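Side-chain contacts in hypothetical UPF0271 protein TTHB195 (Thermus thermophilus, PDB 2DFA), which probably serves as the A subunit of an ATP-hydrolysing 5-oxoprolinase, which cleaves 5-oxoproline to L-glutamate: residues A113-A118 against E163-R168; R195-V200 against E241-E246. All coordinates share one frame; numbering follows the deposited sequence.

Contact 1 of 2, residues A113-A118 against E163-R168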
loop_
_atom_site.group_PDB
_atom_site.type_symbol
_atom_site.label_atom_id
_atom_site.label_comp_id
_atom_site.label_asym_id
_atom_site.label_seq_id
_atom_site.Cartn_x
_atom_site.Cartn_y
_atom_site.Cartn_z
ATOM N N ALA A 113 8.713 0.307 -16.366
ATOM C CA ALA A 113 9.253 -1.046 -16.451
ATOM C C ALA A 113 8.322 -2.049 -17.120
ATOM O O ALA A 113 8.793 -3.009 -17.733
ATOM C CB ALA A 113 9.655 -1.539 -15.064
ATOM N N LEU A 114 7.011 -1.846 -17.003
ATOM C CA LEU A 114 6.063 -2.761 -17.643
ATOM C C LEU A 114 6.219 -2.611 -19.155
ATOM O O LEU A 114 6.221 -3.594 -19.895
ATOM C CB LEU A 114 4.618 -2.430 -17.237
ATOM C CG LEU A 114 3.496 -3.281 -17.864
ATOM C CD1 LEU A 114 3.749 -4.771 -17.616
ATOM C CD2 LEU A 114 2.153 -2.859 -17.281
ATOM N N TYR A 115 6.347 -1.364 -19.599
ATOM C CA TYR A 115 6.519 -1.053 -21.016
ATOM C C TYR A 115 7.784 -1.761 -21.510
ATOM O O TYR A 115 7.763 -2.477 -22.511
ATOM C CB TYR A 115 6.658 0.466 -21.189
ATOM C CG TYR A 115 6.631 0.960 -22.621
ATOM C CD1 TYR A 115 5.460 0.908 -23.378
ATOM C CD2 TYR A 115 7.774 1.501 -23.213
ATOM C CE1 TYR A 115 5.424 1.387 -24.691
ATOM C CE2 TYR A 115 7.750 1.982 -24.526
ATOM C CZ TYR A 115 6.573 1.923 -25.256
ATOM O OH TYR A 115 6.542 2.408 -26.546
ATOM N N LEU A 116 8.885 -1.568 -20.786
ATOM C CA LEU A 116 10.155 -2.185 -21.152
ATOM C C LEU A 116 10.090 -3.714 -21.128
ATOM O O LEU A 116 10.641 -4.372 -22.009
ATOM C CB LEU A 116 11.271 -1.691 -20.222
ATOM C CG LEU A 116 11.578 -0.190 -20.291
ATOM C CD1 LEU A 116 12.716 0.153 -19.332
ATOM C CD2 LEU A 116 11.951 0.192 -21.719
ATOM N N LYS A 117 9.423 -4.283 -20.125
ATOM C CA LYS A 117 9.311 -5.737 -20.037
ATOM C C LYS A 117 8.541 -6.240 -21.257
ATOM O O LYS A 117 8.874 -7.279 -21.836
ATOM C CB LYS A 117 8.582 -6.145 -18.749
ATOM C CG LYS A 117 8.597 -7.648 -18.465
ATOM C CD LYS A 117 7.827 -7.958 -17.186
ATOM C CE LYS A 117 7.859 -9.445 -16.834
ATOM N NZ LYS A 117 9.238 -9.941 -16.588
ATOM N N ALA A 118 7.517 -5.487 -21.649
ATOM C CA ALA A 118 6.700 -5.835 -22.810
ATOM C C ALA A 118 7.514 -5.812 -24.105
ATOM O O ALA A 118 7.339 -6.666 -24.973
ATOM C CB ALA A 118 5.532 -4.871 -22.927
ATOM N N GLU A 163 4.739 4.682 -31.844
ATOM C CA GLU A 163 5.281 5.810 -31.101
ATOM C C GLU A 163 6.742 6.093 -31.430
ATOM O O GLU A 163 7.536 5.175 -31.642
ATOM C CB GLU A 163 5.125 5.543 -29.602
ATOM C CG GLU A 163 5.747 6.578 -28.700
ATOM C CD GLU A 163 5.356 6.374 -27.246
ATOM O OE1 GLU A 163 5.550 5.256 -26.721
ATOM O OE2 GLU A 163 4.855 7.339 -26.631
ATOM N N ALA A 164 7.083 7.376 -31.481
ATOM C CA ALA A 164 8.448 7.814 -31.758
ATOM C C ALA A 164 8.831 8.783 -30.649
ATOM O O ALA A 164 7.962 9.422 -30.046
ATOM C CB ALA A 164 8.523 8.505 -33.126
ATOM N N PHE A 165 10.128 8.898 -30.383
ATOM C CA PHE A 165 10.605 9.768 -29.316
ATOM C C PHE A 165 11.582 10.837 -29.782
ATOM O O PHE A 165 12.778 10.584 -29.898
ATOM C CB PHE A 165 11.270 8.926 -28.223
ATOM C CG PHE A 165 10.407 7.809 -27.712
ATOM C CD1 PHE A 165 10.212 6.659 -28.472
ATOM C CD2 PHE A 165 9.770 7.915 -26.479
ATOM C CE1 PHE A 165 9.394 5.632 -28.010
ATOM C CE2 PHE A 165 8.950 6.893 -26.010
ATOM C CZ PHE A 165 8.762 5.748 -26.779
ATOM N N PRO A 166 11.083 12.055 -30.037
ATOM C CA PRO A 166 11.962 13.139 -30.486
ATOM C C PRO A 166 13.046 13.508 -29.470
ATOM O O PRO A 166 14.047 14.128 -29.826
ATOM C CB PRO A 166 10.987 14.286 -30.757
ATOM C CG PRO A 166 9.844 13.998 -29.827
ATOM C CD PRO A 166 9.683 12.506 -29.964
ATOM N N GLU A 167 12.858 13.113 -28.214
ATOM C CA GLU A 167 13.833 13.426 -27.170
ATOM C C GLU A 167 14.866 12.334 -26.922
ATOM O O GLU A 167 15.771 12.509 -26.104
ATOM C CB GLU A 167 13.119 13.726 -25.853
ATOM C CG GLU A 167 12.174 14.909 -25.901
ATOM C CD GLU A 167 11.518 15.165 -24.555
ATOM O OE1 GLU A 167 12.216 15.631 -23.630
ATOM O OE2 GLU A 167 10.309 14.887 -24.421
ATOM N N ARG A 168 14.734 11.208 -27.616
ATOM C CA ARG A 168 15.667 10.102 -27.436
ATOM C C ARG A 168 16.458 9.829 -28.704
ATOM O O ARG A 168 15.919 9.921 -29.807
ATOM C CB ARG A 168 14.910 8.834 -27.027
ATOM C CG ARG A 168 14.247 8.927 -25.662
ATOM C CD ARG A 168 15.293 9.050 -24.560
ATOM N NE ARG A 168 16.154 7.870 -24.495
ATOM C CZ ARG A 168 15.734 6.658 -24.145
ATOM N NH1 ARG A 168 14.462 6.461 -23.821
ATOM N NH2 ARG A 168 16.583 5.641 -24.126
#
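Tyr115 of helix 112-120 reaches Glu163 and Phe165 with the far end of its ring. The backbones are well separated, the closest CA atoms (Tyr115 and Glu163) being 12.3 Å apart, and three side chains bridge the interval. Tyr115 holds CG anti to its backbone N (chi1 -171°), which aims the ring off the helix at the end of strand 160-164. Glu163 answers with an extended chain, carrying its carboxylate out to the phenol. Tyr115 OH and Glu163 OE1 approach to 3.0 Å, and CZ of Tyr115 is 3.8 Å from the same oxygen. The carboxylate stands almost perpendicular to the ring, the planes 83° apart, and OE1 approaches that ring obliquely. Phe165 offers its ring edge: CZ of Phe165 lies 4.0 Å from Tyr115 OH, which sits near the plane of the phenylalanine ring.

Lys109 forms a salt bridge with Glu163 OE2, which also accepts a hydrogen bond from Asn6 ND2; these bonds hold OE2, leaving OE1 as the oxygen turned to the phenol. Leu144 packs against both Tyr115 and Phe165. This is a buried contact at the C-terminal end of a parallel strand, where (beta/alpha) barrel-like enzymes commonly have their active site.

Contact 2 of 2, residues R195-V200 against E241-E246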
loop_
_atom_site.group_PDB
_atom_site.type_symbol
_atom_site.label_atom_id
_atom_site.label_comp_id
_atom_site.label_asym_id
_atom_site.label_seq_id
_atom_site.Cartn_x
_atom_site.Cartn_y
_atom_site.Cartn_z
ATOM N N ARG A 195 14.099 17.370 -34.635
ATOM C CA ARG A 195 13.933 15.940 -34.872
ATOM C C ARG A 195 12.460 15.571 -35.079
ATOM O O ARG A 195 12.098 14.769 -35.928
ATOM C CB ARG A 195 14.501 15.195 -33.658
ATOM C CG ARG A 195 16.017 15.363 -33.526
ATOM C CD ARG A 195 16.546 14.903 -32.158
ATOM N NE ARG A 195 16.300 13.471 -31.947
ATOM C CZ ARG A 195 17.229 12.611 -32.402
ATOM N NH1 ARG A 195 18.303 13.070 -33.018
ATOM N NH2 ARG A 195 17.075 11.301 -32.201
ATOM N N ALA A 196 11.596 16.169 -34.240
ATOM C CA ALA A 196 10.170 15.887 -34.360
ATOM C C ALA A 196 9.647 16.170 -35.775
ATOM O O ALA A 196 8.979 15.356 -36.396
ATOM C CB ALA A 196 9.428 16.752 -33.342
ATOM N N LEU A 197 9.938 17.393 -36.263
ATOM C CA LEU A 197 9.529 17.750 -37.622
ATOM C C LEU A 197 9.999 16.697 -38.631
ATOM O O LEU A 197 9.264 16.241 -39.499
ATOM C CB LEU A 197 10.181 19.095 -37.972
ATOM C CG LEU A 197 9.236 20.295 -37.835
ATOM C CD1 LEU A 197 9.869 21.589 -38.358
ATOM C CD2 LEU A 197 7.933 20.112 -38.617
ATOM N N ARG A 198 11.296 16.358 -38.515
ATOM C CA ARG A 198 11.892 15.386 -39.423
ATOM C C ARG A 198 11.123 14.065 -39.423
ATOM O O ARG A 198 10.820 13.491 -40.461
ATOM C CB ARG A 198 13.334 15.153 -38.968
ATOM C CG ARG A 198 14.149 14.357 -39.987
ATOM C CD ARG A 198 14.899 15.264 -40.975
ATOM N NE ARG A 198 15.293 14.514 -42.175
ATOM C CZ ARG A 198 16.319 13.652 -42.045
ATOM N NH1 ARG A 198 16.900 13.508 -40.867
ATOM N NH2 ARG A 198 16.758 12.967 -43.103
ATOM N N MET A 199 10.852 13.559 -38.205
ATOM C CA MET A 199 10.134 12.294 -38.091
ATOM C C MET A 199 8.771 12.352 -38.790
ATOM O O MET A 199 8.322 11.409 -39.425
ATOM C CB MET A 199 9.929 11.981 -36.606
ATOM C CG MET A 199 11.231 11.868 -35.811
ATOM S SD MET A 199 10.917 11.630 -34.056
ATOM C CE MET A 199 12.241 10.460 -33.726
ATOM N N VAL A 200 8.081 13.494 -38.610
ATOM C CA VAL A 200 6.772 13.642 -39.246
ATOM C C VAL A 200 6.892 13.854 -40.761
ATOM O O VAL A 200 6.342 13.117 -41.569
ATOM C CB VAL A 200 6.048 14.828 -38.600
ATOM C CG1 VAL A 200 4.681 15.021 -39.259
ATOM C CG2 VAL A 200 5.851 14.582 -37.116
ATOM N N GLU A 241 3.337 23.225 -35.791
ATOM C CA GLU A 241 2.265 24.098 -36.255
ATOM C C GLU A 241 2.777 25.174 -37.206
ATOM O O GLU A 241 2.118 25.503 -38.192
ATOM C CB GLU A 241 1.552 24.742 -35.064
ATOM C CG GLU A 241 0.895 23.736 -34.135
ATOM C CD GLU A 241 0.078 24.392 -33.043
ATOM O OE1 GLU A 241 0.639 25.219 -32.292
ATOM O OE2 GLU A 241 -1.124 24.075 -32.933
ATOM N N GLN A 242 3.951 25.725 -36.911
ATOM C CA GLN A 242 4.533 26.746 -37.773
ATOM C C GLN A 242 4.939 26.094 -39.089
ATOM O O GLN A 242 5.201 26.776 -40.080
ATOM C CB GLN A 242 5.756 27.382 -37.107
ATOM C CG GLN A 242 5.420 28.387 -36.018
ATOM C CD GLN A 242 6.655 29.039 -35.424
ATOM O OE1 GLN A 242 6.956 30.200 -35.703
ATOM N NE2 GLN A 242 7.381 28.290 -34.600
ATOM N N ALA A 243 4.982 24.765 -39.087
ATOM C CA ALA A 243 5.352 24.002 -40.271
ATOM C C ALA A 243 4.111 23.565 -41.041
ATOM O O ALA A 243 4.213 23.004 -42.130
ATOM C CB ALA A 243 6.172 22.783 -39.870
ATOM N N GLY A 244 2.940 23.820 -40.469
ATOM C CA GLY A 244 1.704 23.443 -41.131
ATOM C C GLY A 244 1.278 22.012 -40.858
ATOM O O GLY A 244 0.504 21.433 -41.621
ATOM N N VAL A 245 1.792 21.434 -39.776
ATOM C CA VAL A 245 1.442 20.071 -39.397
ATOM C C VAL A 245 0.352 20.138 -38.334
ATOM O O VAL A 245 0.485 20.867 -37.352
ATOM C CB VAL A 245 2.659 19.316 -38.812
ATOM C CG1 VAL A 245 2.252 17.903 -38.408
ATOM C CG2 VAL A 245 3.781 19.273 -39.833
ATOM N N GLU A 246 -0.727 19.387 -38.531
ATOM C CA GLU A 246 -1.826 19.392 -37.572
ATOM C C GLU A 246 -1.571 18.433 -36.414
ATOM O O GLU A 246 -1.322 17.246 -36.621
ATOM C CB GLU A 246 -3.140 19.002 -38.250
ATOM C CG GLU A 246 -4.378 19.413 -37.462
ATOM C CD GLU A 246 -5.657 18.791 -37.995
ATOM O OE1 GLU A 246 -5.758 18.580 -39.224
ATOM O OE2 GLU A 246 -6.570 18.524 -37.182
#
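Ala243 and Val245 meet Leu197 and Val200 of helix 189-201, and the second segment brings them there by a sharp change of backbone direction. It opens on Glu241, whose carbonyl O accepts a 2.9 Å bond from Gly244 N, closing a type I turn at the end of helix 229-241. Ala243 then directs its methyl at helix 189-201: its CB is 3.4 Å from Leu197 CD2, tighter than usual for two carbons, and 4.2 Å from Leu197 CD1, so both branches of the leucine fork bear on one methyl. The off-staggered chi1 of Leu197 (-100°) and the short contact may reflect strain or uncertain side-chain placement.

Gly244 follows with positive phi (86°) and completes a Schellman motif, at backbone angles where glycine is favoured. The reversal delivers Val245 to the same helix face. Val245 and Val200 meet end to end, CG1 of Val245 3.9 Å from CG1 of Val200. Each CG1 is anti to its own backbone N (chi1 179° in both), the setting that points these two methyls at one another. The other branch, Val245 CG2, lies 4.4 Å from Leu197 CD2.

Leu240 touches Leu197, Val200 and Val245, while Val3 of strand 2-9 touches both valines. With no hydrogen bond crossing between the segments, the contact depends on apolar shape fit, grading from exposed Ala243 to the buried valine pair.

In the fold
The two contacts follow each other in the chain, their centres 21 Å apart, and are joined through the turn that follows strand 160-164. Arg195 NH2 lies 3.0 Å from Arg168 O, a probable hydrogen bond, and Pro166 CB packs 3.9 Å from Ala196 CB; thus helix 189-201 meets the turn of contact 1 and, through Leu197 and Val200, the loop of contact 2. Contact 1 is the more central, about 7 Å from the centre of the chain against about 19 Å for contact 2. The Tyr115 side chain approaches but does not reach Asp8, His62 and His111, whose donor atoms converge as in a possible, unconfirmed vacant metal site; contact 2 belongs to the periphery.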